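Local coordinates for protein gamma-glutamyltransferase 1 Threonine peptidase. MEROPS family T03 (Pseudomonas nitroreducens, PDB 7D9E) that transfers gamma-glutamyl groups to acceptor amines, a transpeptidation used in theanine synthesis, and probably also to water, at residues A33-Y38 / F62-T67; K41-I46 / V58-T63; P152-A157 / T205-A210. One frame throughout, in Å; residues are numbered along the deposited sequence.

Contact 1: residues A33-Y38 / F62-T67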
# COMPACT_ATOMS: atom_id res chain seq x y z
N ALA A 33 14.70 0.45 5.33
CA ALA A 33 14.50 0.99 3.98
C ALA A 33 13.25 1.86 4.07
O ALA A 33 12.14 1.36 4.26
CB ALA A 33 14.37 -0.12 2.94
N ALA A 34 13.44 3.16 3.98
CA ALA A 34 12.36 4.12 4.15
C ALA A 34 12.18 4.95 2.90
O ALA A 34 13.12 5.12 2.11
CB ALA A 34 12.65 5.04 5.35
N PRO A 35 10.99 5.51 2.70
CA PRO A 35 10.75 6.27 1.46
C PRO A 35 11.32 7.66 1.45
O PRO A 35 11.27 8.32 0.40
CB PRO A 35 9.23 6.29 1.36
CG PRO A 35 8.77 6.28 2.80
CD PRO A 35 9.75 5.31 3.47
N ASP A 36 11.88 8.14 2.57
CA ASP A 36 12.66 9.36 2.54
C ASP A 36 13.74 9.31 3.61
O ASP A 36 13.81 8.38 4.42
CB ASP A 36 11.80 10.64 2.63
CG ASP A 36 11.20 10.91 4.01
OD1 ASP A 36 11.68 10.34 5.03
OD2 ASP A 36 10.28 11.75 4.09
N GLN A 37 14.60 10.33 3.58
CA GLN A 37 15.77 10.36 4.45
C GLN A 37 15.40 10.52 5.91
O GLN A 37 16.16 10.11 6.79
CB GLN A 37 16.70 11.50 4.04
CG GLN A 37 16.03 12.87 4.16
CD GLN A 37 16.94 14.00 3.78
OE1 GLN A 37 16.62 14.80 2.90
NE2 GLN A 37 18.04 14.13 4.49
N TYR A 38 14.26 11.14 6.19
CA TYR A 38 13.84 11.41 7.56
C TYR A 38 13.31 10.16 8.24
O TYR A 38 13.67 9.88 9.39
CB TYR A 38 12.78 12.51 7.53
CG TYR A 38 13.28 13.74 6.81
CD1 TYR A 38 14.31 14.50 7.34
CD2 TYR A 38 12.73 14.14 5.59
CE1 TYR A 38 14.77 15.65 6.69
CE2 TYR A 38 13.20 15.26 4.92
CZ TYR A 38 14.22 16.01 5.48
OH TYR A 38 14.70 17.14 4.86
N PHE A 62 5.05 7.86 12.36
CA PHE A 62 4.66 9.23 12.71
C PHE A 62 5.56 10.25 12.02
O PHE A 62 5.08 11.32 11.63
CB PHE A 62 4.64 9.42 14.22
CG PHE A 62 3.42 8.84 14.90
CD1 PHE A 62 2.17 9.38 14.68
CD2 PHE A 62 3.55 7.77 15.76
CE1 PHE A 62 1.04 8.85 15.34
CE2 PHE A 62 2.44 7.24 16.42
CZ PHE A 62 1.19 7.77 16.18
N THR A 63 6.84 9.92 11.82
CA THR A 63 7.74 10.84 11.11
C THR A 63 7.25 11.10 9.70
O THR A 63 7.15 12.25 9.26
CB THR A 63 9.17 10.31 11.10
OG1 THR A 63 9.70 10.36 12.42
CG2 THR A 63 10.06 11.16 10.22
N LEU A 64 6.90 10.03 8.97
CA LEU A 64 6.43 10.19 7.60
C LEU A 64 5.07 10.87 7.52
O LEU A 64 4.75 11.46 6.48
CB LEU A 64 6.42 8.84 6.90
CG LEU A 64 7.78 8.15 6.78
CD1 LEU A 64 7.65 6.70 6.30
CD2 LEU A 64 8.69 8.93 5.85
N ALA A 65 4.26 10.81 8.58
CA ALA A 65 3.02 11.57 8.64
C ALA A 65 3.29 13.07 8.63
O ALA A 65 2.38 13.85 8.29
CB ALA A 65 2.25 11.16 9.89
N VAL A 66 4.51 13.47 8.97
CA VAL A 66 4.95 14.85 8.87
C VAL A 66 5.69 15.11 7.56
O VAL A 66 5.37 16.06 6.83
CB VAL A 66 5.84 15.21 10.08
CG1 VAL A 66 6.34 16.64 9.95
CG2 VAL A 66 5.10 15.00 11.38
N THR A 67 6.68 14.28 7.23
CA THR A 67 7.59 14.57 6.14
C THR A 67 7.13 14.04 4.79
O THR A 67 7.71 14.45 3.77
CB THR A 67 9.00 14.03 6.44
OG1 THR A 67 8.98 12.60 6.44
CG2 THR A 67 9.50 14.56 7.78
O HOH W 1 9.86 13.67 2.27
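D36 and T67 join the loop after strand 30-34 to the last residue of helix 53-67 through a hydrogen bond from T67 OG1 to D36 OD2 (2.8 Å). The T67 hydroxyl arrives on the syn lone pair of OD2, the side that faces the other carboxylate oxygen. A water closes a second route between the same residues: it donates to D36 OD2 and to the backbone O of T67, each at 2.7 Å.

The D36 side chain can be followed outward. Its CB points toward helix 53-67, and CG lies between the backbone N and the carbonyl carbon (chi1 74°), a turn that brings the carboxylate back over the start of the next helix. CG passes 3.7 Å from L64 CD2. OD1 rests still nearer that methyl, and it accepts a hydrogen bond from the backbone N of G39 in the first turn of helix 37-48. OD2 is the branch that takes T67 and the water, and it also lies at the edge of the Y38 ring, in its plane. One carboxylate therefore caps one helix and grips the end of another, which should fix its rotation.

Apolar groups fill in around it. L64 slides past D36 and puts CD1 against P35 CG at 3.7 Å. On the other flank T67 CB approaches Y38 CD2 obliquely at 3.8 Å, while T67 CG2 touches Y38 CB and T63 CG2 lies against the backbone carbonyl of Y38. The hydroxyl of Y38 reaches K162 N.

D36 is thus an N-cap residue of helix 37-48 whose carboxylate also holds the C-terminal turn of helix 53-67, within the helical part of the Ntn-hydrolase-type fold.

Contact 2: residues K41-I46 / V58-T63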
# COMPACT_ATOMS: atom_id res chain seq x y z
N LYS A 41 16.45 8.08 8.96
CA LYS A 41 17.24 8.57 10.08
C LYS A 41 16.58 8.23 11.41
O LYS A 41 17.25 7.80 12.36
CB LYS A 41 17.42 10.09 9.97
CG LYS A 41 18.13 10.74 11.16
CD LYS A 41 18.23 12.25 11.02
N VAL A 42 15.26 8.40 11.49
CA VAL A 42 14.56 8.16 12.74
C VAL A 42 14.59 6.67 13.08
O VAL A 42 14.89 6.29 14.22
CB VAL A 42 13.12 8.69 12.66
CG1 VAL A 42 12.30 8.25 13.84
CG2 VAL A 42 13.15 10.21 12.56
N ALA A 43 14.23 5.82 12.12
CA ALA A 43 14.26 4.39 12.40
C ALA A 43 15.64 3.96 12.88
O ALA A 43 15.76 3.16 13.81
CB ALA A 43 13.89 3.60 11.14
N ALA A 44 16.68 4.48 12.24
CA ALA A 44 18.03 4.09 12.60
C ALA A 44 18.39 4.56 14.01
O ALA A 44 19.04 3.83 14.76
CB ALA A 44 19.01 4.63 11.57
N GLU A 45 17.96 5.77 14.38
CA GLU A 45 18.21 6.26 15.73
C GLU A 45 17.53 5.38 16.76
O GLU A 45 18.12 5.09 17.81
CB GLU A 45 17.69 7.69 15.86
CG GLU A 45 18.70 8.76 15.49
CD GLU A 45 18.10 10.15 15.46
OE1 GLU A 45 16.93 10.30 15.88
OE2 GLU A 45 18.80 11.09 15.03
N ILE A 46 16.30 4.96 16.49
CA ILE A 46 15.58 4.09 17.42
C ILE A 46 16.30 2.75 17.56
O ILE A 46 16.52 2.26 18.68
CB ILE A 46 14.12 3.89 16.96
CG1 ILE A 46 13.36 5.21 16.95
CG2 ILE A 46 13.43 2.87 17.87
CD1 ILE A 46 13.41 5.97 18.27
N VAL A 58 6.93 2.52 14.71
CA VAL A 58 6.05 3.55 15.24
C VAL A 58 6.66 4.93 15.03
O VAL A 58 6.01 5.85 14.50
CB VAL A 58 5.76 3.29 16.72
CG1 VAL A 58 5.00 4.46 17.32
CG2 VAL A 58 4.98 1.99 16.85
N ALA A 59 7.92 5.10 15.42
CA ALA A 59 8.55 6.40 15.26
C ALA A 59 8.60 6.80 13.79
O ALA A 59 8.36 7.96 13.44
CB ALA A 59 9.94 6.38 15.89
N THR A 60 8.88 5.83 12.91
CA THR A 60 8.99 6.11 11.47
C THR A 60 7.64 6.49 10.87
O THR A 60 7.54 7.46 10.10
CB THR A 60 9.57 4.88 10.78
OG1 THR A 60 10.88 4.61 11.29
CG2 THR A 60 9.64 5.09 9.26
N ALA A 61 6.58 5.77 11.24
CA ALA A 61 5.26 6.07 10.70
C ALA A 61 4.79 7.45 11.11
O ALA A 61 4.19 8.17 10.30
CB ALA A 61 4.26 5.01 11.16
N PHE A 62 5.05 7.86 12.36
CA PHE A 62 4.66 9.23 12.71
C PHE A 62 5.56 10.25 12.02
O PHE A 62 5.08 11.32 11.63
CB PHE A 62 4.64 9.42 14.22
CG PHE A 62 3.42 8.84 14.90
CD1 PHE A 62 2.17 9.38 14.68
CD2 PHE A 62 3.55 7.77 15.76
CE1 PHE A 62 1.04 8.85 15.34
CE2 PHE A 62 2.44 7.24 16.42
CZ PHE A 62 1.19 7.77 16.18
N THR A 63 6.84 9.92 11.82
CA THR A 63 7.74 10.84 11.11
C THR A 63 7.25 11.10 9.70
O THR A 63 7.15 12.25 9.26
CB THR A 63 9.17 10.31 11.10
OG1 THR A 63 9.70 10.36 12.42
CG2 THR A 63 10.06 11.16 10.22
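V42, A59 and T60 bury the most surface here, and V42 leads. Its CG1, anti to the backbone N (chi1 171°), meets A59 CB at 3.6 Å, and both methyls flank T63 OG1, CG2 at 3.5 Å. One turn along from V42, I46 CG1 comes to A59 CB at 3.8 Å, and the A59 methyl points at the notch formed by V42 and I46. The two segments run antiparallel, their axes 8.4 Å apart with 159° between their directions, as consecutive helices of a helical hairpin, and small residues allow this close approach. A43 CB sits 3.2 Å from T60 OG1, a tight apolar-polar touch; that hydroxyl is hydrogen-bonded to A56 O on its own helix. T63 likewise ties its hydroxyl to its own helix: OG1 donates to A59 O at 2.9 Å from above the carbonyl plane, and T63 N reaches the same oxygen from the opposite face. With an alanine in place of this threonine, A59 O would probably keep only the backbone N of these two donors, and a gap would open beside both V42 methyls. Farther out, A43 packs on I6 and T60 on F4, both of the other chain.

Contact 3: residues P152-A157 / T205-A210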
# COMPACT_ATOMS: atom_id res chain seq x y z
N PRO A 152 10.57 12.48 17.59
CA PRO A 152 11.14 12.85 16.29
C PRO A 152 10.12 13.50 15.37
O PRO A 152 10.40 14.54 14.76
CB PRO A 152 11.63 11.51 15.73
CG PRO A 152 11.92 10.68 16.94
CD PRO A 152 10.81 11.07 17.91
N ALA A 153 8.93 12.90 15.25
CA ALA A 153 7.90 13.46 14.39
C ALA A 153 7.48 14.85 14.86
O ALA A 153 7.30 15.76 14.05
CB ALA A 153 6.70 12.53 14.36
N ILE A 154 7.31 15.03 16.17
CA ILE A 154 6.96 16.35 16.67
C ILE A 154 8.01 17.37 16.24
O ILE A 154 7.68 18.49 15.84
CB ILE A 154 6.80 16.31 18.20
CG1 ILE A 154 5.57 15.48 18.58
CG2 ILE A 154 6.68 17.71 18.77
CD1 ILE A 154 5.62 14.98 20.02
N GLY A 155 9.29 16.99 16.32
CA GLY A 155 10.35 17.91 15.95
C GLY A 155 10.30 18.31 14.49
O GLY A 155 10.45 19.48 14.16
N TYR A 156 10.07 17.33 13.60
CA TYR A 156 9.98 17.65 12.17
C TYR A 156 8.77 18.53 11.89
O TYR A 156 8.83 19.40 11.01
CB TYR A 156 9.95 16.39 11.30
CG TYR A 156 11.31 15.75 11.15
CD1 TYR A 156 12.36 16.43 10.54
CD2 TYR A 156 11.55 14.49 11.66
CE1 TYR A 156 13.60 15.86 10.43
CE2 TYR A 156 12.81 13.90 11.55
CZ TYR A 156 13.81 14.59 10.93
OH TYR A 156 15.06 14.03 10.82
N ALA A 157 7.68 18.37 12.65
CA ALA A 157 6.54 19.26 12.46
C ALA A 157 6.84 20.66 12.95
O ALA A 157 6.48 21.65 12.29
CB ALA A 157 5.31 18.70 13.19
N THR A 205 -0.93 18.43 17.50
CA THR A 205 -1.70 17.19 17.43
C THR A 205 -0.85 16.00 17.84
O THR A 205 -1.29 15.14 18.62
CB THR A 205 -2.23 17.02 16.01
OG1 THR A 205 -3.10 18.11 15.69
CG2 THR A 205 -2.97 15.70 15.83
N LEU A 206 0.38 15.94 17.33
CA LEU A 206 1.28 14.85 17.68
C LEU A 206 1.68 14.88 19.15
O LEU A 206 1.91 13.81 19.74
CB LEU A 206 2.50 14.87 16.78
CG LEU A 206 2.18 14.53 15.32
CD1 LEU A 206 3.36 14.93 14.46
CD2 LEU A 206 1.87 13.06 15.16
N GLU A 207 1.77 16.07 19.75
CA GLU A 207 2.01 16.15 21.19
C GLU A 207 0.86 15.55 21.99
O GLU A 207 1.09 14.83 22.97
CB GLU A 207 2.26 17.60 21.63
CG GLU A 207 3.51 18.22 21.05
CD GLU A 207 3.81 19.58 21.65
OE1 GLU A 207 2.95 20.48 21.54
OE2 GLU A 207 4.90 19.75 22.24
N ARG A 208 -0.38 15.83 21.58
CA ARG A 208 -1.53 15.23 22.25
C ARG A 208 -1.51 13.71 22.09
O ARG A 208 -1.81 12.98 23.05
CB ARG A 208 -2.83 15.81 21.70
CG ARG A 208 -3.00 17.30 22.00
CD ARG A 208 -4.40 17.81 21.72
NE ARG A 208 -4.82 17.63 20.33
CZ ARG A 208 -4.59 18.49 19.36
NH1 ARG A 208 -3.92 19.61 19.61
NH2 ARG A 208 -5.02 18.24 18.12
N ILE A 209 -1.21 13.22 20.89
CA ILE A 209 -1.13 11.78 20.67
C ILE A 209 -0.02 11.17 21.51
O ILE A 209 -0.16 10.06 22.04
CB ILE A 209 -0.95 11.48 19.16
CG1 ILE A 209 -2.22 11.89 18.41
CG2 ILE A 209 -0.65 10.02 18.94
CD1 ILE A 209 -2.09 11.92 16.88
N ALA A 210 1.10 11.89 21.66
CA ALA A 210 2.18 11.38 22.50
C ALA A 210 1.72 11.20 23.94
O ALA A 210 2.15 10.25 24.62
CB ALA A 210 3.37 12.34 22.45
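I154 lies over the backbone and side-chain roots of L206 and E207, and it has the most surface covered in this contact. Its CG1, anti to the carbonyl carbon (chi1 -68°), is set against L206 CB at 3.6 Å, and the two side chains pass in opposite directions. Beyond it, CD1 extends over the backbone, near L206 O and E207 CA, and comes within 4.2 Å of A210 CB. The other branch, CG2, meets E207 CG at 3.9 Å where the two chains cross at about a right angle; E207 itself is exposed, so its aliphatic part covers the outer margin of the contact.

L206 answers from the second helix. Its CD1 methyl comes 4.1 Å from A153 CB, close to A153 O as well, and more loosely touches A157 CB one turn on. The side chains meet through carbon atoms, no hydrogen bond crosses the contact, and the segment axes stand 9.4 Å apart at 166°, close to antiparallel.

Helix 53-67 packs against both helices, with F62 on A153 and L206 and V66 on L206. Helix 221-233 lies beyond helix 200-212, where R208 meets E221 and L225, while helix 37-48 meets helix 146-159 through V42 and P152.

Overall arrangement
The three contacts lie on one side of the chain's centre and involve two helix pairs, which pack on each other. Contact 1 starts first, from the end of strand 30-34, contact 2 a few residues later, and both end on helix 53-67. Their centres are about 7 Å apart: contact 2 pairs the bodies of helices 37-48 and 53-67, contact 1 secures the end of the second against the start of the first. Contact 3, later in the chain, pairs helices 146-159 and 200-212, its centre about 13 Å from contact 1 and 12 Å from contact 2. F62 and V66 link the pairs. P35, about 11 Å from the bound DON, places contact 1 near the ligand but probably not touching it.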